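Local coordinates for protein lactococcal phage P2 ORF15 (Lactococcus phage p2, PDB 2WZP) that is probably the distal tail protein of the phage, a structural component of the baseplate at the tip of its tail, at residues 54-65 with 85-96. Residues are numbered along the deposited sequence; the frame is centred on the assembly and turned at random.
Sequences VRFYQPSNLGLQ and TQPQIEFKLETF
F56 and F91 meet as an offset stack, ring centroids 4.5 Å apart and planes inclined by 25°. F56 CD2 sits over the middle of the F91 ring, whose opposite face carries I89 CG2. L93 CD1 reaches the F56 ring edge, 3.7 Å from CE1, and packs on V54 CG1. On the face bearing R55, Y57, K92 and E94, the guanidinium of R55 lies flat on F96 (planes 23° apart), its CZ 5° off the ring normal, a cation-pi geometry. With CG anti to the carbonyl carbon, the extended R55 chain runs its methylenes along the CE2 rim, bringing the guanidinium over the face; NE bonds to G52 O. Y57 meets the F96 edge through CE2, and K92 NZ donates to Q58 OE1 at 2.7 Å from above the amide plane.

Two reciprocal backbone bond pairs, R55 with E94 and Y57 with K92, set the antiparallel register. Beyond Y57 the ladder opens, yet S60 still grips E90 twice: S60 N donates to E90 O at 2.7 Å, and E90 N to S60 OG at 2.9 Å. One water links S60 OG to Q88 O. N61 OD1 accepts from G63 N, an Asx turn, and from K142 N of a second subunit.

Pairing resumes at Q65 and T85, shifted by one residue. Helix 100-115 covers V54 and L93. Strand 54-57 is the outermost, within this chain, of the N-terminal domain's antiparallel sheet, pairing with 89-95 and that with 153-163; both segments run on into a two-stranded arm, 64-67 with 83-85, joined at L64 and Q65 by a neighbouring subunit's strand.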
loop_
_atom_site.group_PDB
_atom_site.type_symbol
_atom_site.label_atom_id
_atom_site.label_comp_id
_atom_site.label_asym_id
_atom_site.label_seq_id
_atom_site.Cartn_x
_atom_site.Cartn_y
_atom_site.Cartn_z
ATOM N N VAL M 54 1.728 -5.788 34.996
ATOM C CA VAL M 54 0.870 -6.139 33.873
ATOM C C VAL M 54 0.038 -4.868 33.642
ATOM O O VAL M 54 -0.667 -4.433 34.562
ATOM C CB VAL M 54 -0.019 -7.371 34.181
ATOM C CG1 VAL M 54 -1.110 -7.531 33.130
ATOM C CG2 VAL M 54 0.811 -8.638 34.261
ATOM N N ARG M 55 0.145 -4.258 32.432
ATOM C CA ARG M 55 -0.581 -3.028 32.072
ATOM C C ARG M 55 -1.416 -3.115 30.802
ATOM O O ARG M 55 -1.076 -3.856 29.875
ATOM C CB ARG M 55 0.391 -1.853 31.954
ATOM C CG ARG M 55 1.134 -1.577 33.237
ATOM C CD ARG M 55 1.962 -0.337 33.141
ATOM N NE ARG M 55 3.033 -0.381 34.128
ATOM C CZ ARG M 55 3.984 0.535 34.228
ATOM N NH1 ARG M 55 3.991 1.586 33.419
ATOM N NH2 ARG M 55 4.923 0.422 35.155
ATOM N N PHE M 56 -2.490 -2.302 30.753
ATOM C CA PHE M 56 -3.388 -2.160 29.603
ATOM C C PHE M 56 -3.161 -0.783 29.028
ATOM O O PHE M 56 -3.092 0.199 29.776
ATOM C CB PHE M 56 -4.859 -2.251 30.019
ATOM C CG PHE M 56 -5.466 -3.605 30.291
ATOM C CD1 PHE M 56 -4.705 -4.776 30.172
ATOM C CD2 PHE M 56 -6.798 -3.715 30.670
ATOM C CE1 PHE M 56 -5.262 -6.021 30.453
ATOM C CE2 PHE M 56 -7.361 -4.966 30.936
ATOM C CZ PHE M 56 -6.586 -6.106 30.834
ATOM N N TYR M 57 -3.064 -0.709 27.703
ATOM C CA TYR M 57 -2.888 0.529 26.959
ATOM C C TYR M 57 -3.860 0.529 25.806
ATOM O O TYR M 57 -4.224 -0.527 25.296
ATOM C CB TYR M 57 -1.462 0.614 26.372
ATOM C CG TYR M 57 -0.359 0.710 27.403
ATOM C CD1 TYR M 57 0.027 1.938 27.924
ATOM C CD2 TYR M 57 0.323 -0.426 27.838
ATOM C CE1 TYR M 57 1.038 2.035 28.883
ATOM C CE2 TYR M 57 1.357 -0.339 28.781
ATOM C CZ TYR M 57 1.711 0.898 29.301
ATOM O OH TYR M 57 2.732 1.030 30.222
ATOM N N GLN M 58 -4.253 1.730 25.381
ATOM C CA GLN M 58 -5.049 1.990 24.190
ATOM C C GLN M 58 -6.327 1.172 24.005
ATOM O O GLN M 58 -6.390 0.355 23.077
ATOM C CB GLN M 58 -4.153 1.906 22.951
ATOM C CG GLN M 58 -3.114 3.023 22.867
ATOM C CD GLN M 58 -1.935 2.607 22.032
ATOM O OE1 GLN M 58 -2.066 2.219 20.863
ATOM N NE2 GLN M 58 -0.751 2.666 22.622
ATOM N N PRO M 59 -7.377 1.411 24.832
ATOM C CA PRO M 59 -8.657 0.707 24.606
ATOM C C PRO M 59 -9.154 1.005 23.199
ATOM O O PRO M 59 -9.094 2.158 22.752
ATOM C CB PRO M 59 -9.603 1.323 25.643
ATOM C CG PRO M 59 -8.954 2.606 26.053
ATOM C CD PRO M 59 -7.484 2.382 25.940
ATOM N N SER M 60 -9.579 -0.039 22.476
ATOM C CA SER M 60 -10.031 0.100 21.091
ATOM C C SER M 60 -11.167 1.101 20.988
ATOM O O SER M 60 -11.093 2.024 20.179
ATOM C CB SER M 60 -10.398 -1.251 20.497
ATOM O OG SER M 60 -11.381 -1.885 21.293
ATOM N N ASN M 61 -12.182 0.967 21.857
ATOM C CA ASN M 61 -13.332 1.868 21.856
ATOM C C ASN M 61 -14.115 1.725 23.146
ATOM O O ASN M 61 -14.568 0.635 23.483
ATOM C CB ASN M 61 -14.228 1.551 20.672
ATOM C CG ASN M 61 -15.301 2.551 20.335
ATOM O OD1 ASN M 61 -15.440 3.628 20.934
ATOM N ND2 ASN M 61 -16.107 2.189 19.350
ATOM N N LEU M 62 -14.281 2.842 23.857
ATOM C CA LEU M 62 -15.082 2.939 25.071
ATOM C C LEU M 62 -16.408 3.632 24.731
ATOM O O LEU M 62 -17.196 3.955 25.623
ATOM C CB LEU M 62 -14.328 3.733 26.159
ATOM C CG LEU M 62 -12.999 3.176 26.643
ATOM C CD1 LEU M 62 -12.381 4.134 27.604
ATOM C CD2 LEU M 62 -13.150 1.769 27.246
ATOM N N GLY M 63 -16.636 3.844 23.433
ATOM C CA GLY M 63 -17.854 4.429 22.896
ATOM C C GLY M 63 -18.948 3.403 22.724
ATOM O O GLY M 63 -18.925 2.349 23.366
ATOM N N LEU M 64 -19.941 3.719 21.888
ATOM C CA LEU M 64 -21.094 2.844 21.649
ATOM C C LEU M 64 -21.710 3.089 20.295
ATOM O O LEU M 64 -21.367 4.071 19.606
ATOM C CB LEU M 64 -22.192 2.998 22.762
ATOM C CG LEU M 64 -22.746 4.378 23.122
ATOM C CD1 LEU M 64 -23.609 4.925 22.023
ATOM C CD2 LEU M 64 -23.646 4.261 24.295
ATOM N N GLN M 65 -22.671 2.221 19.949
ATOM C CA GLN M 65 -23.440 2.313 18.718
ATOM C C GLN M 65 -24.899 2.300 19.105
ATOM O O GLN M 65 -25.263 1.760 20.150
ATOM C CB GLN M 65 -23.155 1.156 17.735
ATOM C CG GLN M 65 -21.748 1.125 17.164
ATOM C CD GLN M 65 -20.845 0.244 17.994
ATOM O OE1 GLN M 65 -21.077 -0.972 18.151
ATOM N NE2 GLN M 65 -19.785 0.840 18.537
ATOM N N THR M 85 -25.753 -0.820 21.375
ATOM C CA THR M 85 -24.810 -1.919 21.248
ATOM C C THR M 85 -23.500 -1.419 21.859
ATOM O O THR M 85 -22.988 -0.364 21.480
ATOM C CB THR M 85 -24.667 -2.351 19.773
ATOM O OG1 THR M 85 -25.852 -3.019 19.365
ATOM C CG2 THR M 85 -23.495 -3.268 19.540
ATOM N N GLN M 86 -22.979 -2.166 22.815
ATOM C CA GLN M 86 -21.709 -1.830 23.443
ATOM C C GLN M 86 -20.611 -2.633 22.751
ATOM O O GLN M 86 -20.681 -3.865 22.734
ATOM C CB GLN M 86 -21.754 -2.115 24.958
ATOM C CG GLN M 86 -22.738 -1.205 25.722
ATOM C CD GLN M 86 -22.228 0.190 25.888
ATOM O OE1 GLN M 86 -21.221 0.592 25.304
ATOM N NE2 GLN M 86 -22.911 0.969 26.701
ATOM N N PRO M 87 -19.621 -1.982 22.111
ATOM C CA PRO M 87 -18.586 -2.760 21.411
ATOM C C PRO M 87 -17.632 -3.455 22.364
ATOM O O PRO M 87 -17.530 -3.047 23.525
ATOM C CB PRO M 87 -17.865 -1.704 20.567
ATOM C CG PRO M 87 -18.051 -0.440 21.290
ATOM C CD PRO M 87 -19.393 -0.528 21.962
ATOM N N GLN M 88 -16.914 -4.482 21.864
ATOM C CA GLN M 88 -15.889 -5.184 22.638
ATOM C C GLN M 88 -14.748 -4.221 22.929
ATOM O O GLN M 88 -14.515 -3.291 22.144
ATOM C CB GLN M 88 -15.291 -6.329 21.827
ATOM C CG GLN M 88 -16.218 -7.470 21.530
ATOM C CD GLN M 88 -15.458 -8.514 20.785
ATOM O OE1 GLN M 88 -14.672 -8.226 19.863
ATOM N NE2 GLN M 88 -15.700 -9.756 21.137
ATOM N N ILE M 89 -14.025 -4.449 24.032
ATOM C CA ILE M 89 -12.868 -3.631 24.353
ATOM C C ILE M 89 -11.618 -4.449 24.135
ATOM O O ILE M 89 -11.410 -5.492 24.765
ATOM C CB ILE M 89 -12.866 -2.950 25.748
ATOM C CG1 ILE M 89 -14.238 -2.348 26.100
ATOM C CG2 ILE M 89 -11.751 -1.876 25.790
ATOM C CD1 ILE M 89 -14.394 -1.801 27.586
ATOM N N GLU M 90 -10.784 -3.965 23.234
ATOM C CA GLU M 90 -9.498 -4.564 22.988
ATOM C C GLU M 90 -8.455 -3.616 23.559
ATOM O O GLU M 90 -8.555 -2.408 23.386
ATOM C CB GLU M 90 -9.289 -4.802 21.507
ATOM C CG GLU M 90 -8.016 -5.568 21.210
ATOM C CD GLU M 90 -7.718 -5.657 19.740
ATOM O OE1 GLU M 90 -6.642 -5.173 19.323
ATOM O OE2 GLU M 90 -8.566 -6.201 18.998
ATOM N N PHE M 91 -7.512 -4.163 24.311
ATOM C CA PHE M 91 -6.415 -3.417 24.904
ATOM C C PHE M 91 -5.096 -4.045 24.432
ATOM O O PHE M 91 -5.063 -5.217 24.048
ATOM C CB PHE M 91 -6.448 -3.557 26.430
ATOM C CG PHE M 91 -7.558 -2.874 27.179
ATOM C CD1 PHE M 91 -7.453 -1.536 27.539
ATOM C CD2 PHE M 91 -8.645 -3.601 27.653
ATOM C CE1 PHE M 91 -8.445 -0.922 28.299
ATOM C CE2 PHE M 91 -9.632 -2.992 28.427
ATOM C CZ PHE M 91 -9.529 -1.654 28.741
ATOM N N LYS M 92 -4.025 -3.256 24.478
ATOM C CA LYS M 92 -2.660 -3.676 24.263
ATOM C C LYS M 92 -2.256 -4.143 25.685
ATOM O O LYS M 92 -2.476 -3.413 26.655
ATOM C CB LYS M 92 -1.786 -2.476 23.847
ATOM C CG LYS M 92 -1.777 -2.172 22.370
ATOM C CD LYS M 92 -0.678 -1.174 22.050
ATOM C CE LYS M 92 -0.481 -0.959 20.565
ATOM N NZ LYS M 92 -1.623 -0.245 19.919
ATOM N N LEU M 93 -1.735 -5.367 25.812
ATOM C CA LEU M 93 -1.349 -5.947 27.098
ATOM C C LEU M 93 0.171 -6.051 27.093
ATOM O O LEU M 93 0.767 -6.692 26.221
ATOM C CB LEU M 93 -2.076 -7.309 27.304
ATOM C CG LEU M 93 -1.644 -8.291 28.416
ATOM C CD1 LEU M 93 -2.187 -7.875 29.738
ATOM C CD2 LEU M 93 -2.248 -9.635 28.184
ATOM N N GLU M 94 0.791 -5.304 27.990
ATOM C CA GLU M 94 2.232 -5.224 28.118
ATOM C C GLU M 94 2.681 -5.651 29.514
ATOM O O GLU M 94 1.997 -5.334 30.508
ATOM C CB GLU M 94 2.684 -3.802 27.798
ATOM C CG GLU M 94 2.915 -3.583 26.310
ATOM C CD GLU M 94 3.571 -2.273 25.915
ATOM O OE1 GLU M 94 4.362 -1.720 26.716
ATOM O OE2 GLU M 94 3.314 -1.812 24.780
ATOM N N THR M 95 3.806 -6.405 29.590
ATOM C CA THR M 95 4.374 -6.858 30.882
ATOM C C THR M 95 5.682 -6.153 31.221
ATOM O O THR M 95 6.395 -5.700 30.320
ATOM C CB THR M 95 4.403 -8.375 31.058
ATOM O OG1 THR M 95 5.474 -8.948 30.300
ATOM C CG2 THR M 95 3.048 -9.045 30.756
ATOM N N PHE M 96 5.953 -5.981 32.531
ATOM C CA PHE M 96 7.118 -5.247 33.039
ATOM C C PHE M 96 7.940 -6.051 34.065
ATOM O O PHE M 96 8.471 -5.491 35.023
ATOM C CB PHE M 96 6.705 -3.830 33.521
ATOM C CG PHE M 96 5.972 -3.039 32.453
ATOM C CD1 PHE M 96 6.644 -2.110 31.661
ATOM C CD2 PHE M 96 4.616 -3.243 32.216
ATOM C CE1 PHE M 96 5.971 -1.409 30.641
ATOM C CE2 PHE M 96 3.959 -2.568 31.177
ATOM C CZ PHE M 96 4.633 -1.642 30.406
HETATM O O HOH W 1 -13.546 -2.527 19.681
HETATM O O HOH W 2 -16.632 -0.587 24.592
#